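Local coordinates for 4-alpha-glucanotransferase (Streptococcus agalactiae, PDB 6M6T), which belongs to the amylomaltase family, whose members are built on a TIM-type beta/alpha barrel with added helical subdomains, at residues 131-136 / 191-196; 145-150 / 186-191. All blocks are in the same frame, centred on the assembly; numbering follows the deposited sequence.

Interaction 1: 131-136 / 191-196; sequences SDFLQE and TQYFFY
Phe133, on helix 126-134, meets the long helix 182-208 along the surface formed by Gln192, Tyr193 and Tyr196, and a single aromatic side chain supplies the whole of one partner's share. Gln192 comes first and gives mainly its backbone: its carbonyl O lies 3.7 Å from Phe133 CZ, approaching the ring obliquely. The amide end of Gln192 leads off elsewhere, its OE1 accepting a hydrogen bond from Gly67 N. One residue on, Tyr193 makes the most intimate approach. Its CA sits over one face of the Phe133 ring, 3.9 Å from the centroid and 22° off the normal, a CH-pi contact shifted toward the rim. The ring of Tyr193 turns its edge to the face of the Phe133 ring, with CD1 3.7 Å from Phe133 CG, and the planes stand at 77° in a T-shaped pair. Both side chains have CG anti to the backbone N (chi1 170° in Phe133), which carries the Phe133 ring across to the helix while Tyr193 lies alongside its base. A turn later Tyr196 closes the series: its CB is 3.7 Å from Phe133 CE1, and its ring meets that of Phe133 obliquely, the centroids 5.9 Å apart. The hydroxyl of Tyr196 is bonded to Val65 O, which ties this ring to the loop beyond. Val140 also touches Phe133, from helix 140-152. The result is a largely buried aromatic cluster of Phe133, Tyr193 and Tyr196, joining helices 126-134 and 182-208 in the helical region between barrel strands 43-45 and 212-217.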
ATOM      1  N   SER A 131      -1.387  27.162   5.218  1.00 53.87           N
ATOM      2  CA  SER A 131      -0.740  27.111   6.521  1.00 55.76           C
ATOM      3  C   SER A 131      -1.632  26.415   7.541  1.00 57.37           C
ATOM      4  O   SER A 131      -1.152  25.603   8.343  1.00 58.03           O
ATOM      5  CB  SER A 131      -0.363  28.526   6.984  1.00 54.44           C
ATOM      6  OG  SER A 131      -1.307  29.059   7.906  1.00 54.82           O
ATOM      7  N   ASP A 132      -2.936  26.701   7.512  1.00 59.74           N
ATOM      8  CA  ASP A 132      -3.883  25.935   8.320  1.00 60.51           C
ATOM      9  C   ASP A 132      -3.780  24.438   8.043  1.00 55.53           C
ATOM     10  O   ASP A 132      -4.120  23.622   8.907  1.00 61.31           O
ATOM     11  CB  ASP A 132      -5.310  26.419   8.055  1.00 60.23           C
ATOM     12  CG  ASP A 132      -5.921  27.147   9.241  1.00 67.16           C
ATOM     13  OD1 ASP A 132      -5.343  27.085  10.355  1.00 75.83           O
ATOM     14  OD2 ASP A 132      -6.994  27.769   9.056  1.00 63.76           O
ATOM     15  N   PHE A 133      -3.345  24.062   6.834  1.00 55.33           N
ATOM     16  CA  PHE A 133      -3.065  22.660   6.526  1.00 50.87           C
ATOM     17  C   PHE A 133      -1.756  22.191   7.167  1.00 54.10           C
ATOM     18  O   PHE A 133      -1.712  21.127   7.803  1.00 55.18           O
ATOM     19  CB  PHE A 133      -3.026  22.466   5.010  1.00 52.45           C
ATOM     20  CG  PHE A 133      -2.510  21.126   4.580  1.00 49.00           C
ATOM     21  CD1 PHE A 133      -3.250  19.975   4.818  1.00 47.12           C
ATOM     22  CD2 PHE A 133      -1.285  21.016   3.935  1.00 48.11           C
ATOM     23  CE1 PHE A 133      -2.778  18.738   4.417  1.00 49.84           C
ATOM     24  CE2 PHE A 133      -0.801  19.785   3.530  1.00 46.34           C
ATOM     25  CZ  PHE A 133      -1.544  18.643   3.774  1.00 51.32           C
ATOM     26  N   LEU A 134      -0.671  22.963   7.003  1.00 53.08           N
ATOM     27  CA  LEU A 134       0.626  22.539   7.540  1.00 52.68           C
ATOM     28  C   LEU A 134       0.608  22.408   9.057  1.00 55.79           C
ATOM     29  O   LEU A 134       1.488  21.748   9.630  1.00 44.77           O
ATOM     30  CB  LEU A 134       1.734  23.509   7.133  1.00 44.90           C
ATOM     31  CG  LEU A 134       1.915  23.713   5.636  1.00 46.76           C
ATOM     32  CD1 LEU A 134       2.795  24.919   5.391  1.00 46.41           C
ATOM     33  CD2 LEU A 134       2.482  22.476   5.001  1.00 43.32           C
ATOM     34  N   GLN A 135      -0.365  23.034   9.719  1.00 56.86           N
ATOM     35  CA  GLN A 135      -0.428  22.933  11.168  1.00 57.20           C
ATOM     36  C   GLN A 135      -0.966  21.575  11.613  1.00 60.56           C
ATOM     37  O   GLN A 135      -0.602  21.091  12.689  1.00 58.67           O
ATOM     38  CB  GLN A 135      -1.268  24.081  11.745  1.00 58.58           C
ATOM     39  CG  GLN A 135      -1.138  24.175  13.259  1.00 66.33           C
ATOM     40  CD  GLN A 135      -1.333  25.571  13.819  1.00 69.04           C
ATOM     41  OE1 GLN A 135      -1.855  26.465  13.141  1.00 60.03           O
ATOM     42  NE2 GLN A 135      -0.906  25.768  15.077  1.00 62.45           N
ATOM     43  N   GLU A 136      -1.809  20.935  10.802  1.00 59.82           N
ATOM     44  CA  GLU A 136      -2.310  19.605  11.125  1.00 64.45           C
ATOM     45  C   GLU A 136      -1.429  18.492  10.582  1.00 56.82           C
ATOM     46  O   GLU A 136      -1.391  17.405  11.155  1.00 61.72           O
ATOM     47  CB  GLU A 136      -3.753  19.434  10.608  1.00 73.98           C
ATOM     48  CG  GLU A 136      -4.717  20.519  11.118  1.00 75.72           C
ATOM     49  CD  GLU A 136      -6.013  20.627  10.327  1.00 85.82           C
ATOM     50  OE1 GLU A 136      -6.243  21.702   9.724  1.00 80.48           O
ATOM     51  OE2 GLU A 136      -6.804  19.657  10.322  1.00 83.73           O
ATOM     52  N   THR A 191       1.019  20.494  -3.487  1.00 44.16           N
ATOM     53  CA  THR A 191       0.544  19.211  -3.992  1.00 46.58           C
ATOM     54  C   THR A 191       0.158  18.282  -2.845  1.00 43.37           C
ATOM     55  O   THR A 191      -0.824  17.540  -2.959  1.00 48.44           O
ATOM     56  CB  THR A 191       1.575  18.554  -4.915  1.00 47.29           C
ATOM     57  OG1 THR A 191       2.845  18.441  -4.252  1.00 50.20           O
ATOM     58  CG2 THR A 191       1.726  19.368  -6.191  1.00 44.90           C
ATOM     59  N   GLN A 192       0.875  18.331  -1.715  1.00 49.20           N
ATOM     60  CA  GLN A 192       0.439  17.530  -0.568  1.00 48.17           C
ATOM     61  C   GLN A 192      -0.914  18.013  -0.047  1.00 49.42           C
ATOM     62  O   GLN A 192      -1.763  17.198   0.354  1.00 49.31           O
ATOM     63  CB  GLN A 192       1.497  17.545   0.541  1.00 43.37           C
ATOM     64  CG  GLN A 192       2.716  16.616   0.299  1.00 41.25           C
ATOM     65  CD  GLN A 192       2.340  15.194  -0.141  1.00 37.80           C
ATOM     66  OE1 GLN A 192       1.733  14.425   0.613  1.00 38.02           O
ATOM     67  NE2 GLN A 192       2.725  14.839  -1.361  1.00 31.95           N
ATOM     68  N   TYR A 193      -1.141  19.334  -0.078  1.00 47.43           N
ATOM     69  CA  TYR A 193      -2.437  19.873   0.332  1.00 47.17           C
ATOM     70  C   TYR A 193      -3.553  19.357  -0.571  1.00 52.16           C
ATOM     71  O   TYR A 193      -4.637  18.986  -0.092  1.00 51.81           O
ATOM     72  CB  TYR A 193      -2.400  21.402   0.320  1.00 43.25           C
ATOM     73  CG  TYR A 193      -3.767  22.071   0.403  1.00 52.55           C
ATOM     74  CD1 TYR A 193      -4.419  22.226   1.627  1.00 50.73           C
ATOM     75  CD2 TYR A 193      -4.402  22.561  -0.743  1.00 52.54           C
ATOM     76  CE1 TYR A 193      -5.666  22.840   1.702  1.00 51.16           C
ATOM     77  CE2 TYR A 193      -5.648  23.173  -0.670  1.00 53.68           C
ATOM     78  CZ  TYR A 193      -6.275  23.308   0.552  1.00 54.29           C
ATOM     79  OH  TYR A 193      -7.507  23.914   0.628  1.00 56.38           O
ATOM     80  N   PHE A 194      -3.296  19.320  -1.881  1.00 48.87           N
ATOM     81  CA  PHE A 194      -4.263  18.777  -2.831  1.00 47.12           C
ATOM     82  C   PHE A 194      -4.589  17.333  -2.508  1.00 47.84           C
ATOM     83  O   PHE A 194      -5.762  16.947  -2.412  1.00 44.83           O
ATOM     84  CB  PHE A 194      -3.709  18.855  -4.246  1.00 43.98           C
ATOM     85  CG  PHE A 194      -3.695  20.215  -4.802  1.00 49.02           C
ATOM     86  CD1 PHE A 194      -4.683  21.123  -4.450  1.00 52.64           C
ATOM     87  CD2 PHE A 194      -2.712  20.593  -5.689  1.00 44.17           C
ATOM     88  CE1 PHE A 194      -4.682  22.390  -4.963  1.00 53.47           C
ATOM     89  CE2 PHE A 194      -2.703  21.852  -6.200  1.00 47.37           C
ATOM     90  CZ  PHE A 194      -3.690  22.759  -5.842  1.00 49.63           C
ATOM     91  N   PHE A 195      -3.546  16.508  -2.409  1.00 45.70           N
ATOM     92  CA  PHE A 195      -3.707  15.117  -2.030  1.00 42.84           C
ATOM     93  C   PHE A 195      -4.653  14.981  -0.856  1.00 45.43           C
ATOM     94  O   PHE A 195      -5.664  14.285  -0.939  1.00 43.93           O
ATOM     95  CB  PHE A 195      -2.359  14.495  -1.671  1.00 37.15           C
ATOM     96  CG  PHE A 195      -2.396  13.006  -1.628  1.00 38.05           C
ATOM     97  CD1 PHE A 195      -2.779  12.340  -0.468  1.00 39.25           C
ATOM     98  CD2 PHE A 195      -2.079  12.259  -2.760  1.00 37.07           C
ATOM     99  CE1 PHE A 195      -2.830  10.953  -0.436  1.00 42.24           C
ATOM    100  CE2 PHE A 195      -2.120  10.872  -2.738  1.00 40.45           C
ATOM    101  CZ  PHE A 195      -2.491  10.211  -1.575  1.00 42.30           C
ATOM    102  N   TYR A 196      -4.314  15.621   0.258  1.00 46.10           N
ATOM    103  CA  TYR A 196      -5.078  15.358   1.468  1.00 47.13           C
ATOM    104  C   TYR A 196      -6.509  15.875   1.351  1.00 48.93           C
ATOM    105  O   TYR A 196      -7.443  15.189   1.780  1.00 45.21           O
ATOM    106  CB  TYR A 196      -4.361  15.940   2.682  1.00 50.07           C
ATOM    107  CG  TYR A 196      -3.362  14.958   3.225  1.00 49.95           C
ATOM    108  CD1 TYR A 196      -2.259  14.583   2.460  1.00 49.11           C
ATOM    109  CD2 TYR A 196      -3.532  14.373   4.482  1.00 57.31           C
ATOM    110  CE1 TYR A 196      -1.328  13.671   2.934  1.00 44.84           C
ATOM    111  CE2 TYR A 196      -2.607  13.450   4.969  1.00 52.00           C
ATOM    112  CZ  TYR A 196      -1.512  13.105   4.181  1.00 49.03           C
ATOM    113  OH  TYR A 196      -0.590  12.196   4.629  1.00 51.35           O
TER

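Interaction 2: 145-150 / 186-191; sequences EFMAIK and KYHEVT
Helices 140-152 and 182-208 come nearest at Met147 and His188, whose CA atoms lie 7.4 Å apart. Between them the His188 imidazole turns a face to Met147, whose CB stands over the middle of the ring, 3.5 Å from its centroid and only 8° off the normal, which makes a nearly axial CH-pi contact. With CG beside its own backbone N (chi1 -73°), His188 reaches out toward the neighbouring helix. Ala148 adds a looser touch, its N 4.2 Å from His188 CD2. Tyr187 CD1 covers the opposite face, 3.5 Å above the ring plane, so the imidazole is sandwiched between a neighbour on its own helix and a methionine on helix 140-152. This is helix-helix packing within the helical, strand-free region between barrel strands 43-45 and 212-217. The ring's NE2 is hydrogen-bonded to Glu151, a turn beyond Met147, and that bond would fix the rotation of the imidazole. Farther along helix 182-208, Thr191 OG1 bonds back to His188 O at 2.9 Å. Lys186 NZ and Glu189 OE1 form a salt bridge of 3.0 Å, and Glu145 has its own salt bridge to Arg178.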
ATOM      1  N   GLU A 145      11.053  20.020   1.151  1.00 46.57           N
ATOM      2  CA  GLU A 145      12.444  20.376   0.922  1.00 49.28           C
ATOM      3  C   GLU A 145      13.237  19.166   0.454  1.00 46.11           C
ATOM      4  O   GLU A 145      14.098  19.291  -0.416  1.00 46.68           O
ATOM      5  CB  GLU A 145      13.060  20.984   2.183  1.00 47.31           C
ATOM      6  CG  GLU A 145      12.413  22.295   2.581  1.00 53.96           C
ATOM      7  CD  GLU A 145      12.826  22.784   3.957  1.00 67.29           C
ATOM      8  OE1 GLU A 145      13.884  22.330   4.450  1.00 68.44           O
ATOM      9  OE2 GLU A 145      12.090  23.629   4.537  1.00 69.86           O
ATOM     10  N   PHE A 146      12.959  17.985   1.006  1.00 47.13           N
ATOM     11  CA  PHE A 146      13.624  16.783   0.509  1.00 47.98           C
ATOM     12  C   PHE A 146      13.387  16.611  -0.984  1.00 45.95           C
ATOM     13  O   PHE A 146      14.326  16.394  -1.753  1.00 46.88           O
ATOM     14  CB  PHE A 146      13.135  15.557   1.279  1.00 46.68           C
ATOM     15  CG  PHE A 146      13.771  14.260   0.834  1.00 51.85           C
ATOM     16  CD1 PHE A 146      14.982  13.845   1.373  1.00 52.73           C
ATOM     17  CD2 PHE A 146      13.144  13.443  -0.104  1.00 53.09           C
ATOM     18  CE1 PHE A 146      15.563  12.649   0.983  1.00 54.22           C
ATOM     19  CE2 PHE A 146      13.719  12.248  -0.504  1.00 55.96           C
ATOM     20  CZ  PHE A 146      14.936  11.850   0.042  1.00 58.89           C
ATOM     21  N   MET A 147      12.133  16.717  -1.414  1.00 48.62           N
ATOM     22  CA  MET A 147      11.830  16.564  -2.836  1.00 50.48           C
ATOM     23  C   MET A 147      12.468  17.665  -3.671  1.00 48.85           C
ATOM     24  O   MET A 147      12.897  17.415  -4.804  1.00 45.42           O
ATOM     25  CB  MET A 147      10.318  16.542  -3.066  1.00 44.36           C
ATOM     26  CG  MET A 147       9.638  15.294  -2.528  1.00 45.51           C
ATOM     27  SD  MET A 147      10.252  13.727  -3.206  1.00 54.93           S
ATOM     28  CE  MET A 147      10.512  14.154  -4.945  1.00 50.95           C
ATOM     29  N   ALA A 148      12.550  18.879  -3.134  1.00 46.12           N
ATOM     30  CA  ALA A 148      13.178  19.957  -3.883  1.00 49.32           C
ATOM     31  C   ALA A 148      14.675  19.712  -4.052  1.00 49.38           C
ATOM     32  O   ALA A 148      15.222  19.824  -5.158  1.00 54.17           O
ATOM     33  CB  ALA A 148      12.915  21.289  -3.184  1.00 51.32           C
ATOM     34  N   ILE A 149      15.363  19.395  -2.967  1.00 42.96           N
ATOM     35  CA  ILE A 149      16.784  19.108  -3.082  1.00 46.95           C
ATOM     36  C   ILE A 149      17.003  17.922  -4.014  1.00 51.83           C
ATOM     37  O   ILE A 149      17.940  17.911  -4.822  1.00 52.24           O
ATOM     38  CB  ILE A 149      17.400  18.878  -1.689  1.00 45.43           C
ATOM     39  CG1 ILE A 149      17.143  20.088  -0.791  1.00 41.68           C
ATOM     40  CG2 ILE A 149      18.886  18.652  -1.797  1.00 48.16           C
ATOM     41  CD1 ILE A 149      17.612  19.903   0.622  1.00 37.75           C
ATOM     42  N   LYS A 150      16.123  16.918  -3.944  1.00 52.97           N
ATOM     43  CA  LYS A 150      16.267  15.752  -4.809  1.00 50.61           C
ATOM     44  C   LYS A 150      16.169  16.150  -6.271  1.00 48.17           C
ATOM     45  O   LYS A 150      16.939  15.678  -7.117  1.00 45.47           O
ATOM     46  CB  LYS A 150      15.204  14.713  -4.456  1.00 50.04           C
ATOM     47  CG  LYS A 150      15.239  13.451  -5.311  1.00 55.29           C
ATOM     48  CD  LYS A 150      14.385  12.351  -4.699  1.00 54.83           C
ATOM     49  CE  LYS A 150      14.546  11.046  -5.464  1.00 59.60           C
ATOM     50  NZ  LYS A 150      15.936  10.523  -5.429  1.00 58.69           N
ATOM     51  N   LYS A 186       7.451  25.173  -2.112  1.00 46.64           N
ATOM     52  CA  LYS A 186       6.031  25.492  -1.996  1.00 52.14           C
ATOM     53  C   LYS A 186       5.196  24.659  -2.964  1.00 51.30           C
ATOM     54  O   LYS A 186       4.068  24.275  -2.635  1.00 48.90           O
ATOM     55  CB  LYS A 186       5.800  26.986  -2.231  1.00 50.62           C
ATOM     56  CG  LYS A 186       4.447  27.490  -1.775  1.00 52.69           C
ATOM     57  CD  LYS A 186       4.545  28.817  -1.018  1.00 52.73           C
ATOM     58  CE  LYS A 186       4.963  28.634   0.437  1.00 53.84           C
ATOM     59  NZ  LYS A 186       4.119  27.638   1.148  1.00 56.08           N
ATOM     60  N   TYR A 187       5.739  24.347  -4.147  1.00 51.57           N
ATOM     61  CA  TYR A 187       5.031  23.449  -5.052  1.00 44.02           C
ATOM     62  C   TYR A 187       4.649  22.143  -4.353  1.00 47.04           C
ATOM     63  O   TYR A 187       3.491  21.707  -4.411  1.00 48.32           O
ATOM     64  CB  TYR A 187       5.875  23.164  -6.299  1.00 42.70           C
ATOM     65  CG  TYR A 187       5.372  21.958  -7.038  1.00 46.66           C
ATOM     66  CD1 TYR A 187       5.843  20.675  -6.728  1.00 45.40           C
ATOM     67  CD2 TYR A 187       4.382  22.082  -8.008  1.00 47.56           C
ATOM     68  CE1 TYR A 187       5.355  19.550  -7.368  1.00 48.69           C
ATOM     69  CE2 TYR A 187       3.881  20.954  -8.663  1.00 51.60           C
ATOM     70  CZ  TYR A 187       4.374  19.691  -8.341  1.00 54.65           C
ATOM     71  OH  TYR A 187       3.898  18.564  -8.979  1.00 58.09           O
ATOM     72  N   HIS A 188       5.623  21.498  -3.696  1.00 49.09           N
ATOM     73  CA  HIS A 188       5.393  20.172  -3.124  1.00 45.82           C
ATOM     74  C   HIS A 188       4.511  20.238  -1.894  1.00 46.05           C
ATOM     75  O   HIS A 188       3.725  19.312  -1.642  1.00 50.03           O
ATOM     76  CB  HIS A 188       6.712  19.508  -2.763  1.00 41.08           C
ATOM     77  CG  HIS A 188       7.496  19.033  -3.946  1.00 45.01           C
ATOM     78  ND1 HIS A 188       7.180  17.882  -4.638  1.00 43.68           N
ATOM     79  CD2 HIS A 188       8.601  19.541  -4.544  1.00 44.91           C
ATOM     80  CE1 HIS A 188       8.053  17.707  -5.615  1.00 49.15           C
ATOM     81  NE2 HIS A 188       8.927  18.698  -5.579  1.00 47.19           N
ATOM     82  N   GLU A 189       4.622  21.323  -1.125  1.00 44.34           N
ATOM     83  CA  GLU A 189       3.656  21.564  -0.053  1.00 44.84           C
ATOM     84  C   GLU A 189       2.238  21.591  -0.598  1.00 49.14           C
ATOM     85  O   GLU A 189       1.329  20.945  -0.054  1.00 51.98           O
ATOM     86  CB  GLU A 189       3.954  22.881   0.657  1.00 44.97           C
ATOM     87  CG  GLU A 189       4.670  22.692   1.968  1.00 57.38           C
ATOM     88  CD  GLU A 189       5.642  23.813   2.291  1.00 63.24           C
ATOM     89  OE1 GLU A 189       5.284  25.017   2.150  1.00 59.91           O
ATOM     90  OE2 GLU A 189       6.783  23.464   2.661  1.00 63.27           O
ATOM     91  N   VAL A 190       2.033  22.340  -1.679  1.00 48.30           N
ATOM     92  CA  VAL A 190       0.690  22.544  -2.194  1.00 46.96           C
ATOM     93  C   VAL A 190       0.161  21.253  -2.809  1.00 45.75           C
ATOM     94  O   VAL A 190      -1.020  20.915  -2.655  1.00 46.76           O
ATOM     95  CB  VAL A 190       0.685  23.733  -3.181  1.00 51.11           C
ATOM     96  CG1 VAL A 190      -0.624  23.810  -3.954  1.00 46.46           C
ATOM     97  CG2 VAL A 190       0.922  25.060  -2.436  1.00 45.66           C
ATOM     98  N   THR A 191       1.019  20.494  -3.487  1.00 44.16           N
ATOM     99  CA  THR A 191       0.544  19.211  -3.992  1.00 46.58           C
ATOM    100  C   THR A 191       0.158  18.282  -2.845  1.00 43.37           C
ATOM    101  O   THR A 191      -0.824  17.540  -2.959  1.00 48.44           O
ATOM    102  CB  THR A 191       1.575  18.554  -4.915  1.00 47.29           C
ATOM    103  OG1 THR A 191       2.845  18.441  -4.252  1.00 50.20           O
ATOM    104  CG2 THR A 191       1.726  19.368  -6.191  1.00 44.90           C
TER

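How the interactions relate
Interactions 1 and 2 show one long helix, 182-208, receiving two consecutive helices: 145-150 packs against 186-191 and 131-136 against 191-196, with Thr191 in both segments, although helices 126-134 and 140-152 overlap along 182-208. Interaction 2 is nested within the loop that interaction 1 closes, their centres 12 Å apart, and they touch where Leu134 CD2 lies 3.7 Å from Glu189 CG. Both contacts are mainly buried, although Tyr193 in interaction 1 remains partly exposed. Their chemistry differs: 131-136 / 191-196 relies on clustered aromatic rings, whereas 145-150 / 186-191 sets an aliphatic carbon on an imidazole whose NE2 is hydrogen-bonded to Glu151 of the partner helix.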